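Local coordinates for ORF98 PTP-2 (Cydia pomonella granulosis virus, PDB 6I28), which probably acts as a dual-specificity protein phosphatase, removing phosphate from tyrosine and serine or threonine residues, perhaps those of MAP kinases, at residues C41-I46 with E83-Y88; C69-K74 with G107-A112; L45-V50 with H103-V108; A115-M120 with E148-K153; I28-F33 with R55-P60. All blocks are in the same frame, centred on the assembly; numbering follows the deposited sequence.

Contact 1. Residues C41-I46 with E83-Y88; sequences CVVSLI and EMLFNY
Leu85 pushes its forked end into the dip between Val43 and the far end of Leu45. One prong, Leu85 CD2, lies 3.8 Å from Val43 CG1; the other, Leu85 CD1, is 4.2 Å from Leu45 CD2, the side chains of the two leucines running past each other in opposite directions. Val43 is itself a two-pronged bump that separates Leu85 from Tyr88, one helical turn on. With CG1 anti to its backbone N (chi1 177°) and turned to Leu85, its other methyl, Val43 CG2, reaches Tyr88 CE2 at 3.8 Å and meets the ring obliquely. This is helix-on-sheet packing of the phosphatase α/β fold: helix 82-95 lies nearly antiparallel to strand 41-46, the segment axes 11.1 Å apart at 164°. Because the two elements run in opposite senses, Leu45 and Val43 pair with Leu85, and Val43 and Cys41 with Tyr88. The Tyr88 ring slides lengthwise past Val43 toward the start of the strand. Cys41 is modelled there in two conformers; in one, Cys41 SG lies obliquely 3.4 Å from Tyr88 CE2, so this sulfur-aromatic contact is doubtful. The Tyr88 hydroxyl is bonded to the carbonyl of Gly62. Leu114 of helix 110-123 touches Val43, Leu45 and Leu85 alike.

Contact 2. Residues C69-K74 with G107-A112; sequences CEDDAK and GVSRSA
Ser109 OG donates to Asp71 OD2 at 2.7 Å, reaching the carboxylate oxygen on its syn side, 29° out of the carboxylate plane. Arg110 NH1 gives a second short bond, 2.7 Å to Cys69 O; the oxygen lies in the guanidinium plane, and the N-H to acceptor angle is 147°. A water bridges Asp71 and Arg110: it donates to Asp71 OD2 (2.6 Å) and accepts from both Arg110 N and Arg110 NE (3.0 Å from the latter). Asp71 OD2 is thus gripped by a hydroxyl and a water, while its other oxygen, OD1, is bonded to Ser143. A bend at chi3 (-62°) turns the guanidinium edge to the Cys69 carbonyl, and Asp71 CB lies over one guanidinium face, 3.9 Å from Arg110 NE. Beyond the polar bonds, Cys69 SG packs 3.9 Å from Arg110 CD. Arg110 closes the CX5R signature of tyrosine phosphatases, whose loop cradles the substrate phosphate in this family; Asp47 is a further partner of its NH1. The contact joins the loop leaving strand 64-68 to the start of helix 110-123, with Phe146 of helix 144-151 touching Asp71, Ser109 and Arg110.

Contact 3. Residues L45-V50 with H103-V108; sequences LIDSDV and HCHAGV
Ile46 reaches two histidines with one methyl: its CG2 is 3.8 Å from His103 CE1 and also lies over one face of the His105 ring. The isoleucine has CG1 between the backbone N and carbonyl carbon (chi1 62°), which leaves CG2 beside the backbone N and directed at the histidines. His105 has CG anti to its carbonyl carbon (chi1 -81°), a turn that carries the ring out to residues 46-48. There Ser48 OG sits at the ring edge, 3.1 Å from His105 CE1, and Asp47 OD1 stands near the ring plane, 3.7 Å from His105 CD2, with carboxylate and ring 84° apart. The same Asp47 oxygen forms a salt bridge with Arg110. His103 is held at both nitrogens: ND1 donates to Cys104 O at 3.0 Å, in the carbonyl plane and on a lone pair, and NE2 is bonded to Ser44. Its rotation is thereby fixed. Between the backbones, Leu45 N donates to His103 O at 2.9 Å in a nearly straight bond. Leu45 O is buried without a conventional hydrogen-bond partner; Cys104 CA approaches it at 3.4 Å as a C-H donor. A calcium ion is bound about 3 Å from the His105 side chain. Strand 100-103, parallel to its neighbour 41-46, leads into the HCX5R sequence, His103 to Arg110, the P-loop signature of protein tyrosine phosphatases.

Contact 4. Residues A115-M120 with E148-K153; sequences AIYYIM and ELLKGK
The Tyr117 ring meets two aliphatic partners obliquely: Leu150 CD2 near its root and Lys153 CG, 3.7 Å from Tyr117 CE1, farther out. The setting is helix-to-helix packing in the dual-specificity phosphatase fold, where helix 144-151 lies on helix 110-123, the helix that follows the CX5R loop. Bends at chi2 (-49°) and chi3 (-66°) fold the lysine chain back so that it crosses the tyrosine obliquely, bringing its CE to 3.9 Å from Tyr117 OH. That hydroxyl has its polar partners elsewhere, in the C-terminal carboxylate of Glu168 and in Arg121. Leu150 CD1 touches Ile116 CG2 at 3.7 Å, the two side chains at about a right angle, and its CD2 lies 3.9 Å from Tyr117 CB, so the fork straddles two consecutive residues of the other helix. Tyr127 of helix 127-137 touches both Ile116 and Leu150. One turn on from Ile116, Met120 SD lies 4.1 Å from Leu150 CB, and a turn at chi3 (52°) sets Met120 CE 3.5 Å from Leu150 O.

Contact 5. Residues I28-F33 with R55-P60; sequences IAMRHF and RALYLP
Arg31 runs its whole side chain past the end of helix 51-57. Its CB begins against Leu57, 3.9 Å from the methyl CD2, which also rests 3.6 Å from Arg31 CA. With CG anti to the backbone N (chi1 178°), the chain then stays extended as far as NE and passes the carbonyl of Ala56: CG lies 4.0 Å from Ala56 O and CD only 3.4 Å from it. NE is slightly farther away, and beyond it the guanidinium turns back so that NH1 donates to Ala56 O at 2.9 Å. The bond is bent at the hydrogen (141°); the oxygen is met in its carbonyl plane but sits 25° out of the guanidinium plane. Ala56 belongs to the last turn of its helix, which Tyr58 leaves with positive phi, so the helix dipole is probably favourable to the arginine's charge, although Arg35 of its own helix brings a like charge near. On the inner side the extended Met30 brings CE to 4.2 Å from Leu57 CD1, the two side chains at about a right angle. Helices 27-36 and 51-57 thus lie side by side on one face of the central sheet: Met30 packs on Leu101 and His103 of strand 100-103, and Leu57 on Val42 of strand 41-46 and His64 of strand 64-68.

In the fold
From the N terminus, contact 5 opens first, on helix 27-36, and closes at 55-60 around strand 41-46, from which contacts 1 and 3 both start; each crosses contact 5. Contact 2 opens at 69-74, before contact 1 closes on helix 82-95, so these two also cross. Contacts 3 and 2 end on the same stretch, between strand 100-103 and the start of helix 110-123, contact 3 having opened earlier. Contact 4 follows in series, farther along helix 110-123. Contact 1 ties a helix to the central sheet, whereas contacts 5 and 4 tie helices to each other, on opposite sides of the chain's centre.

Contact 1. Residues C41-I46 with E83-Y88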
# COMPACT_ATOMS: atom_id res chain seq x y z
N CYS A 41 -10.85 -4.84 -3.61
CA CYS A 41 -10.46 -3.49 -3.99
C CYS A 41 -8.98 -3.53 -4.38
O CYS A 41 -8.21 -4.36 -3.92
CB CYS A 41 -10.86 -2.59 -2.80
SG CYS A 41 -9.95 -1.21 -2.43
N VAL A 42 -8.64 -2.66 -5.30
CA VAL A 42 -7.31 -2.58 -5.87
C VAL A 42 -6.86 -1.12 -5.84
O VAL A 42 -7.60 -0.24 -6.26
CB VAL A 42 -7.27 -3.13 -7.30
CG1 VAL A 42 -5.88 -2.95 -7.83
CG2 VAL A 42 -7.68 -4.59 -7.36
N VAL A 43 -5.66 -0.87 -5.34
CA VAL A 43 -5.03 0.45 -5.42
C VAL A 43 -3.82 0.31 -6.34
O VAL A 43 -2.82 -0.36 -5.99
CB VAL A 43 -4.60 0.98 -4.04
CG1 VAL A 43 -3.89 2.31 -4.13
CG2 VAL A 43 -5.80 1.05 -3.13
N SER A 44 -3.81 1.05 -7.39
CA SER A 44 -2.76 1.01 -8.42
C SER A 44 -1.91 2.26 -8.24
O SER A 44 -2.36 3.40 -8.49
CB SER A 44 -3.36 0.96 -9.83
OG SER A 44 -4.12 -0.20 -10.12
N LEU A 45 -0.66 2.07 -7.85
CA LEU A 45 0.31 3.15 -7.66
C LEU A 45 1.35 3.00 -8.77
O LEU A 45 2.40 2.37 -8.60
CB LEU A 45 0.91 3.04 -6.31
CG LEU A 45 -0.03 3.16 -5.13
CD1 LEU A 45 0.84 3.05 -3.88
CD2 LEU A 45 -0.85 4.36 -5.17
N ILE A 46 1.02 3.53 -9.94
CA ILE A 46 1.85 3.34 -11.12
C ILE A 46 1.98 4.63 -11.91
O ILE A 46 1.14 5.53 -11.83
CB ILE A 46 1.33 2.22 -12.05
CG1 ILE A 46 -0.07 2.56 -12.59
CG2 ILE A 46 1.22 0.88 -11.31
CD1 ILE A 46 -0.69 1.53 -13.47
N GLU A 83 -2.61 10.78 2.73
CA GLU A 83 -3.80 10.86 3.60
C GLU A 83 -5.03 10.33 2.89
O GLU A 83 -5.75 9.48 3.44
CB GLU A 83 -4.03 12.29 4.06
CG GLU A 83 -5.21 12.38 5.01
CD GLU A 83 -4.92 11.82 6.37
OE1 GLU A 83 -3.73 11.62 6.69
OE2 GLU A 83 -5.90 11.60 7.14
N MET A 84 -5.27 10.76 1.65
CA MET A 84 -6.39 10.23 0.87
C MET A 84 -6.28 8.72 0.70
O MET A 84 -7.23 7.97 0.92
CB MET A 84 -6.43 10.95 -0.49
CG MET A 84 -7.58 10.54 -1.42
SD MET A 84 -7.19 8.97 -2.29
CE MET A 84 -5.99 9.54 -3.51
N LEU A 85 -5.07 8.22 0.43
CA LEU A 85 -4.91 6.79 0.24
C LEU A 85 -5.20 6.03 1.54
O LEU A 85 -5.86 5.00 1.54
CB LEU A 85 -3.49 6.49 -0.22
CG LEU A 85 -3.26 6.83 -1.71
CD1 LEU A 85 -1.78 6.89 -1.98
CD2 LEU A 85 -3.96 5.79 -2.65
N PHE A 86 -4.65 6.50 2.64
CA PHE A 86 -4.96 5.89 3.93
C PHE A 86 -6.44 5.80 4.21
O PHE A 86 -6.95 4.74 4.62
CB PHE A 86 -4.26 6.61 5.09
CG PHE A 86 -4.60 6.00 6.43
CD1 PHE A 86 -3.92 4.89 6.90
CD2 PHE A 86 -5.68 6.46 7.16
CE1 PHE A 86 -4.27 4.34 8.07
CE2 PHE A 86 -6.03 5.87 8.33
CZ PHE A 86 -5.26 4.85 8.81
N ASN A 87 -7.16 6.91 4.00
CA ASN A 87 -8.59 6.96 4.28
C ASN A 87 -9.35 6.04 3.35
O ASN A 87 -10.30 5.38 3.78
CB ASN A 87 -9.07 8.36 4.16
CG ASN A 87 -8.64 9.19 5.31
OD1 ASN A 87 -8.56 8.72 6.42
ND2 ASN A 87 -8.34 10.45 5.05
N TYR A 88 -8.92 5.93 2.09
CA TYR A 88 -9.53 4.95 1.19
C TYR A 88 -9.37 3.53 1.72
O TYR A 88 -10.34 2.76 1.83
CB TYR A 88 -8.92 5.09 -0.18
CG TYR A 88 -9.51 4.18 -1.21
CD1 TYR A 88 -10.69 4.52 -1.88
CD2 TYR A 88 -8.92 2.97 -1.52
CE1 TYR A 88 -11.19 3.69 -2.82
CE2 TYR A 88 -9.43 2.14 -2.48
CZ TYR A 88 -10.57 2.50 -3.15
OH TYR A 88 -11.05 1.60 -4.08

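Contact 2. Residues C69-K74 with G107-A112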
# COMPACT_ATOMS: atom_id res chain seq x y z
N CYS A 69 1.98 8.07 -9.82
CA CYS A 69 3.14 8.48 -9.03
C CYS A 69 4.35 7.70 -9.48
O CYS A 69 4.26 6.52 -9.83
CB CYS A 69 2.95 8.25 -7.52
SG CYS A 69 2.35 6.55 -7.09
N GLU A 70 5.49 8.35 -9.43
CA GLU A 70 6.79 7.78 -9.76
C GLU A 70 7.49 7.33 -8.48
O GLU A 70 7.12 7.71 -7.37
CB GLU A 70 7.66 8.79 -10.51
CG GLU A 70 7.16 9.01 -11.92
CD GLU A 70 7.83 10.19 -12.54
OE1 GLU A 70 9.03 10.39 -12.24
OE2 GLU A 70 7.17 10.92 -13.30
N ASP A 71 8.50 6.48 -8.67
CA ASP A 71 9.40 6.07 -7.59
C ASP A 71 10.68 6.86 -7.88
O ASP A 71 11.59 6.40 -8.58
CB ASP A 71 9.59 4.57 -7.53
CG ASP A 71 10.37 4.14 -6.31
OD1 ASP A 71 11.11 4.98 -5.74
OD2 ASP A 71 10.25 2.97 -5.93
N ASP A 72 10.72 8.08 -7.39
CA ASP A 72 11.79 8.99 -7.75
C ASP A 72 11.80 10.04 -6.66
O ASP A 72 10.75 10.61 -6.34
CB ASP A 72 11.56 9.59 -9.13
CG ASP A 72 12.84 10.15 -9.73
OD1 ASP A 72 13.33 9.63 -10.77
OD2 ASP A 72 13.37 11.10 -9.12
N ALA A 73 12.99 10.32 -6.13
CA ALA A 73 13.15 11.25 -5.02
C ALA A 73 12.50 12.59 -5.37
O ALA A 73 12.32 13.48 -4.54
CB ALA A 73 14.61 11.49 -4.68
N LYS A 74 12.11 12.74 -6.62
CA LYS A 74 11.60 14.02 -7.14
C LYS A 74 10.09 14.07 -7.15
O LYS A 74 9.55 15.17 -7.06
CB LYS A 74 12.11 14.25 -8.48
CG LYS A 74 13.50 14.71 -8.37
CD LYS A 74 13.57 15.62 -9.45
CE LYS A 74 14.26 14.77 -10.51
NZ LYS A 74 15.60 15.25 -10.45
N GLY A 107 6.20 -4.29 -6.73
CA GLY A 107 5.69 -4.65 -5.43
C GLY A 107 6.69 -4.64 -4.30
O GLY A 107 6.50 -5.38 -3.32
N VAL A 108 7.74 -3.80 -4.38
CA VAL A 108 8.74 -3.74 -3.31
C VAL A 108 8.94 -2.33 -2.76
O VAL A 108 9.56 -2.20 -1.68
CB VAL A 108 10.10 -4.32 -3.77
CG1 VAL A 108 9.98 -5.84 -4.13
CG2 VAL A 108 10.71 -3.50 -4.92
N SER A 109 8.49 -1.27 -3.42
CA SER A 109 8.77 0.10 -2.95
C SER A 109 7.49 0.96 -2.88
O SER A 109 6.98 1.19 -1.77
CB SER A 109 9.82 0.73 -3.86
OG SER A 109 10.16 2.03 -3.39
N ARG A 110 6.93 1.39 -4.01
CA ARG A 110 5.74 2.23 -3.94
C ARG A 110 4.62 1.57 -3.14
O ARG A 110 4.14 2.11 -2.13
CB ARG A 110 5.21 2.56 -5.34
CG ARG A 110 5.67 3.90 -5.90
CD ARG A 110 5.35 4.13 -7.35
NE ARG A 110 6.01 3.17 -8.19
CZ ARG A 110 6.09 3.21 -9.51
NH1 ARG A 110 5.56 4.22 -10.19
NH2 ARG A 110 6.73 2.25 -10.14
N SER A 111 4.14 0.40 -3.62
CA SER A 111 3.02 -0.30 -2.97
C SER A 111 3.38 -0.68 -1.54
O SER A 111 2.57 -0.51 -0.60
CB SER A 111 2.64 -1.55 -3.78
OG SER A 111 3.79 -2.38 -3.97
N ALA A 112 4.64 -1.14 -1.33
CA ALA A 112 5.06 -1.53 0.01
C ALA A 112 5.04 -0.34 0.97
O ALA A 112 4.71 -0.50 2.15
CB ALA A 112 6.46 -2.13 -0.03
O HOH W 1 8.13 1.62 -6.64

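Contact 3. Residues L45-V50 with H103-V108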
# COMPACT_ATOMS: atom_id res chain seq x y z
N LEU A 45 -0.66 2.07 -7.85
CA LEU A 45 0.31 3.15 -7.66
C LEU A 45 1.35 3.00 -8.77
O LEU A 45 2.40 2.37 -8.60
CB LEU A 45 0.91 3.04 -6.31
CG LEU A 45 -0.03 3.16 -5.13
CD1 LEU A 45 0.84 3.05 -3.88
CD2 LEU A 45 -0.85 4.36 -5.17
N ILE A 46 1.02 3.53 -9.94
CA ILE A 46 1.85 3.34 -11.12
C ILE A 46 1.98 4.63 -11.91
O ILE A 46 1.14 5.53 -11.83
CB ILE A 46 1.33 2.22 -12.05
CG1 ILE A 46 -0.07 2.56 -12.59
CG2 ILE A 46 1.22 0.88 -11.31
CD1 ILE A 46 -0.69 1.53 -13.47
N ASP A 47 3.07 4.69 -12.69
CA ASP A 47 3.36 5.80 -13.60
C ASP A 47 3.00 5.45 -15.04
O ASP A 47 3.10 6.30 -15.92
CB ASP A 47 4.87 6.17 -13.52
CG ASP A 47 5.82 4.99 -13.81
OD1 ASP A 47 5.94 4.08 -12.94
OD2 ASP A 47 6.51 5.03 -14.88
N SER A 48 2.54 4.21 -15.29
CA SER A 48 2.10 3.76 -16.60
C SER A 48 0.60 3.95 -16.73
O SER A 48 -0.06 4.48 -15.82
CB SER A 48 2.51 2.30 -16.82
OG SER A 48 1.99 1.39 -15.85
N ASP A 49 0.04 3.52 -17.85
CA ASP A 49 -1.39 3.69 -18.11
C ASP A 49 -2.20 2.69 -17.29
O ASP A 49 -1.95 1.48 -17.37
CB ASP A 49 -1.67 3.48 -19.60
CG ASP A 49 -3.04 3.96 -20.01
OD1 ASP A 49 -3.86 4.34 -19.14
OD2 ASP A 49 -3.30 3.96 -21.24
N VAL A 50 -3.19 3.20 -16.52
CA VAL A 50 -4.00 2.33 -15.67
C VAL A 50 -5.32 1.86 -16.30
O VAL A 50 -5.88 0.85 -15.84
CB VAL A 50 -4.34 3.00 -14.33
CG1 VAL A 50 -5.56 3.93 -14.46
CG2 VAL A 50 -4.61 1.96 -13.23
N HIS A 103 -0.74 -2.38 -5.47
CA HIS A 103 0.29 -2.81 -6.40
C HIS A 103 0.97 -1.61 -7.08
O HIS A 103 0.37 -0.54 -7.28
CB HIS A 103 -0.26 -3.74 -7.50
CG HIS A 103 -0.90 -3.04 -8.68
ND1 HIS A 103 -0.21 -2.69 -9.82
CD2 HIS A 103 -2.18 -2.63 -8.87
CE1 HIS A 103 -1.04 -2.10 -10.67
NE2 HIS A 103 -2.23 -2.05 -10.12
N CYS A 104 2.21 -1.82 -7.46
CA CYS A 104 2.97 -0.95 -8.33
C CYS A 104 3.50 -1.80 -9.47
O CYS A 104 2.76 -2.60 -10.06
CB CYS A 104 4.04 -0.19 -7.55
SG CYS A 104 5.16 -1.14 -6.52
N HIS A 105 4.78 -1.64 -9.83
CA HIS A 105 5.37 -2.48 -10.88
C HIS A 105 6.13 -3.67 -10.32
O HIS A 105 6.01 -4.77 -10.85
CB HIS A 105 6.26 -1.62 -11.78
CG HIS A 105 5.49 -0.86 -12.81
ND1 HIS A 105 4.54 -1.45 -13.61
CD2 HIS A 105 5.49 0.45 -13.14
CE1 HIS A 105 4.01 -0.55 -14.42
NE2 HIS A 105 4.57 0.61 -14.15
N ALA A 106 6.89 -3.48 -9.25
CA ALA A 106 7.68 -4.55 -8.65
C ALA A 106 7.14 -5.02 -7.31
O ALA A 106 7.53 -6.09 -6.84
CB ALA A 106 9.13 -4.08 -8.47
N GLY A 107 6.20 -4.29 -6.73
CA GLY A 107 5.69 -4.65 -5.43
C GLY A 107 6.69 -4.64 -4.30
O GLY A 107 6.50 -5.38 -3.32
N VAL A 108 7.74 -3.80 -4.38
CA VAL A 108 8.74 -3.74 -3.31
C VAL A 108 8.94 -2.33 -2.76
O VAL A 108 9.56 -2.20 -1.68
CB VAL A 108 10.10 -4.32 -3.77
CG1 VAL A 108 9.98 -5.84 -4.13
CG2 VAL A 108 10.71 -3.50 -4.92

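Contact 4. Residues A115-M120 with E148-K153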
# COMPACT_ATOMS: atom_id res chain seq x y z
N ALA A 115 1.43 0.11 2.16
CA ALA A 115 1.07 -0.97 3.08
C ALA A 115 1.70 -0.76 4.44
O ALA A 115 1.02 -0.87 5.48
CB ALA A 115 1.47 -2.30 2.48
N ILE A 116 2.98 -0.38 4.46
CA ILE A 116 3.70 -0.20 5.72
C ILE A 116 3.06 0.94 6.48
O ILE A 116 2.87 0.86 7.69
CB ILE A 116 5.20 0.04 5.46
CG1 ILE A 116 5.91 -1.24 4.97
CG2 ILE A 116 5.92 0.60 6.73
CD1 ILE A 116 7.41 -1.09 4.63
N TYR A 117 2.68 2.01 5.78
CA TYR A 117 2.10 3.17 6.45
C TYR A 117 0.73 2.84 7.01
O TYR A 117 0.40 3.23 8.15
CB TYR A 117 1.96 4.32 5.46
CG TYR A 117 1.32 5.56 6.10
CD1 TYR A 117 1.86 6.17 7.17
CD2 TYR A 117 0.15 6.07 5.60
CE1 TYR A 117 1.27 7.31 7.77
CE2 TYR A 117 -0.48 7.19 6.14
CZ TYR A 117 0.07 7.81 7.23
OH TYR A 117 -0.51 8.93 7.81
N TYR A 118 -0.10 2.13 6.24
CA TYR A 118 -1.34 1.65 6.79
C TYR A 118 -1.17 0.86 8.06
O TYR A 118 -1.91 1.08 9.02
CB TYR A 118 -2.14 0.85 5.76
CG TYR A 118 -3.48 0.45 6.25
CD1 TYR A 118 -4.52 1.37 6.19
CD2 TYR A 118 -3.73 -0.79 6.85
CE1 TYR A 118 -5.75 1.08 6.66
CE2 TYR A 118 -5.04 -1.10 7.30
CZ TYR A 118 -6.02 -0.13 7.23
OH TYR A 118 -7.31 -0.33 7.67
N ILE A 119 -0.13 0.01 8.15
CA ILE A 119 0.09 -0.77 9.36
C ILE A 119 0.65 0.08 10.50
O ILE A 119 0.24 -0.07 11.65
CB ILE A 119 1.00 -1.97 8.98
CG1 ILE A 119 0.20 -2.96 8.08
CG2 ILE A 119 1.58 -2.68 10.22
CD1 ILE A 119 0.99 -4.14 7.63
N MET A 120 1.58 1.01 10.18
CA MET A 120 2.08 1.95 11.16
C MET A 120 0.95 2.74 11.80
O MET A 120 0.87 2.84 13.02
CB MET A 120 3.06 2.94 10.52
CG MET A 120 4.32 2.36 9.99
SD MET A 120 5.27 3.56 9.06
CE MET A 120 5.37 4.90 10.23
N GLU A 148 12.23 7.91 4.53
CA GLU A 148 12.18 9.16 5.28
C GLU A 148 10.75 9.71 5.35
O GLU A 148 10.35 10.28 6.36
CB GLU A 148 13.13 10.18 4.66
CG GLU A 148 14.61 9.84 4.83
CD GLU A 148 15.04 9.59 6.30
OE1 GLU A 148 14.74 10.43 7.18
OE2 GLU A 148 15.69 8.53 6.55
N LEU A 149 9.95 9.52 4.30
CA LEU A 149 8.56 9.96 4.33
C LEU A 149 7.81 9.34 5.50
O LEU A 149 7.13 10.04 6.26
CB LEU A 149 7.86 9.61 3.02
CG LEU A 149 6.35 9.72 2.94
CD1 LEU A 149 5.93 11.12 2.96
CD2 LEU A 149 5.84 9.10 1.64
N LEU A 150 7.94 8.01 5.66
CA LEU A 150 7.22 7.26 6.66
C LEU A 150 7.72 7.56 8.06
O LEU A 150 6.93 7.76 9.00
CB LEU A 150 7.35 5.77 6.36
CG LEU A 150 6.75 5.29 5.05
CD1 LEU A 150 6.56 3.81 5.04
CD2 LEU A 150 5.44 5.96 4.91
N LYS A 151 9.04 7.58 8.23
CA LYS A 151 9.63 8.00 9.49
C LYS A 151 9.17 9.40 9.87
O LYS A 151 8.95 9.70 11.05
CB LYS A 151 11.15 7.93 9.41
CG LYS A 151 11.71 6.53 9.23
CD LYS A 151 13.28 6.56 9.39
CE LYS A 151 13.93 5.17 9.38
NZ LYS A 151 15.47 5.25 9.22
N GLY A 152 9.02 10.28 8.88
CA GLY A 152 8.55 11.63 9.14
C GLY A 152 7.12 11.72 9.64
O GLY A 152 6.74 12.78 10.16
N LYS A 153 6.34 10.64 9.52
CA LYS A 153 5.00 10.60 10.07
C LYS A 153 4.99 10.22 11.55
O LYS A 153 3.93 10.24 12.18
CB LYS A 153 4.12 9.59 9.33
CG LYS A 153 4.02 9.78 7.83
CD LYS A 153 3.71 11.18 7.38
CE LYS A 153 2.37 11.62 7.78
NZ LYS A 153 2.05 12.84 6.95

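Contact 5. Residues I28-F33 with R55-P60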
# COMPACT_ATOMS: atom_id res chain seq x y z
N ILE A 28 -4.38 -10.69 -17.23
CA ILE A 28 -5.19 -11.91 -17.05
C ILE A 28 -4.73 -12.67 -15.82
O ILE A 28 -5.55 -13.11 -15.00
CB ILE A 28 -5.12 -12.81 -18.31
CG1 ILE A 28 -5.68 -12.06 -19.52
CG2 ILE A 28 -5.89 -14.08 -18.07
CD1 ILE A 28 -7.16 -11.78 -19.45
N ALA A 29 -3.42 -12.84 -15.67
CA ALA A 29 -2.89 -13.38 -14.42
C ALA A 29 -3.34 -12.56 -13.21
O ALA A 29 -3.76 -13.11 -12.20
CB ALA A 29 -1.36 -13.44 -14.51
N MET A 30 -3.26 -11.23 -13.30
CA MET A 30 -3.68 -10.38 -12.20
C MET A 30 -5.16 -10.56 -11.91
O MET A 30 -5.56 -10.68 -10.75
CB MET A 30 -3.38 -8.93 -12.56
CG MET A 30 -3.71 -7.97 -11.47
SD MET A 30 -3.55 -6.27 -12.03
CE MET A 30 -3.49 -5.47 -10.50
N ARG A 31 -5.99 -10.56 -12.95
CA ARG A 31 -7.41 -10.79 -12.74
C ARG A 31 -7.66 -12.14 -12.08
O ARG A 31 -8.47 -12.24 -11.15
CB ARG A 31 -8.13 -10.66 -14.09
CG ARG A 31 -9.63 -10.92 -14.03
CD ARG A 31 -10.24 -10.88 -15.44
NE ARG A 31 -11.57 -11.48 -15.50
CZ ARG A 31 -12.70 -10.81 -15.31
NH1 ARG A 31 -12.68 -9.51 -15.03
NH2 ARG A 31 -13.87 -11.45 -15.40
N HIS A 32 -6.96 -13.18 -12.52
CA HIS A 32 -7.10 -14.50 -11.91
C HIS A 32 -6.75 -14.47 -10.42
O HIS A 32 -7.46 -15.06 -9.60
CB HIS A 32 -6.21 -15.49 -12.64
CG HIS A 32 -6.36 -16.90 -12.19
ND1 HIS A 32 -5.45 -17.52 -11.36
CD2 HIS A 32 -7.28 -17.85 -12.50
CE1 HIS A 32 -5.80 -18.78 -11.17
NE2 HIS A 32 -6.91 -19.00 -11.85
N PHE A 33 -5.68 -13.76 -10.05
CA PHE A 33 -5.29 -13.65 -8.65
C PHE A 33 -6.35 -12.91 -7.83
O PHE A 33 -6.73 -13.34 -6.73
CB PHE A 33 -3.95 -12.97 -8.54
CG PHE A 33 -3.45 -12.82 -7.14
CD1 PHE A 33 -3.92 -11.80 -6.30
CD2 PHE A 33 -2.52 -13.73 -6.64
CE1 PHE A 33 -3.46 -11.68 -5.01
CE2 PHE A 33 -2.06 -13.61 -5.37
CZ PHE A 33 -2.53 -12.57 -4.53
N ARG A 55 -9.94 -1.78 -16.86
CA ARG A 55 -10.85 -2.47 -17.75
C ARG A 55 -10.80 -3.98 -17.53
O ARG A 55 -11.84 -4.64 -17.46
CB ARG A 55 -10.52 -2.13 -19.20
CG ARG A 55 -11.61 -2.59 -20.19
CD ARG A 55 -11.51 -1.89 -21.59
NE ARG A 55 -11.14 -0.48 -21.43
CZ ARG A 55 -10.11 0.10 -22.02
NH1 ARG A 55 -9.34 -0.59 -22.84
NH2 ARG A 55 -9.85 1.38 -21.79
N ALA A 56 -9.60 -4.53 -17.37
CA ALA A 56 -9.50 -5.98 -17.30
C ALA A 56 -10.04 -6.49 -15.98
O ALA A 56 -10.70 -7.54 -15.94
CB ALA A 56 -8.05 -6.43 -17.49
N LEU A 57 -9.77 -5.77 -14.88
CA LEU A 57 -10.29 -6.20 -13.58
C LEU A 57 -11.79 -5.96 -13.47
O LEU A 57 -12.52 -6.77 -12.87
CB LEU A 57 -9.58 -5.47 -12.47
CG LEU A 57 -8.07 -5.72 -12.36
CD1 LEU A 57 -7.58 -5.08 -11.10
CD2 LEU A 57 -7.79 -7.20 -12.33
N TYR A 58 -12.27 -4.85 -14.01
CA TYR A 58 -13.69 -4.54 -14.11
C TYR A 58 -14.37 -4.52 -12.75
O TYR A 58 -15.46 -5.06 -12.57
CB TYR A 58 -14.43 -5.48 -15.05
CG TYR A 58 -15.52 -4.77 -15.78
CD1 TYR A 58 -15.24 -3.97 -16.87
CD2 TYR A 58 -16.85 -4.86 -15.37
CE1 TYR A 58 -16.23 -3.31 -17.53
CE2 TYR A 58 -17.85 -4.20 -16.03
CZ TYR A 58 -17.54 -3.43 -17.11
OH TYR A 58 -18.55 -2.78 -17.80
N LEU A 59 -13.75 -3.86 -11.79
CA LEU A 59 -14.33 -3.87 -10.46
C LEU A 59 -15.42 -2.84 -10.40
O LEU A 59 -15.47 -1.94 -11.25
CB LEU A 59 -13.27 -3.61 -9.40
CG LEU A 59 -12.15 -4.64 -9.32
CD1 LEU A 59 -10.97 -4.10 -8.67
CD2 LEU A 59 -12.62 -5.87 -8.56
N PRO A 60 -16.31 -2.92 -9.40
CA PRO A 60 -17.41 -1.93 -9.35
C PRO A 60 -16.82 -0.55 -9.12
O PRO A 60 -15.70 -0.37 -8.60
CB PRO A 60 -18.24 -2.37 -8.15
CG PRO A 60 -17.97 -3.93 -8.07
CD PRO A 60 -16.48 -4.04 -8.45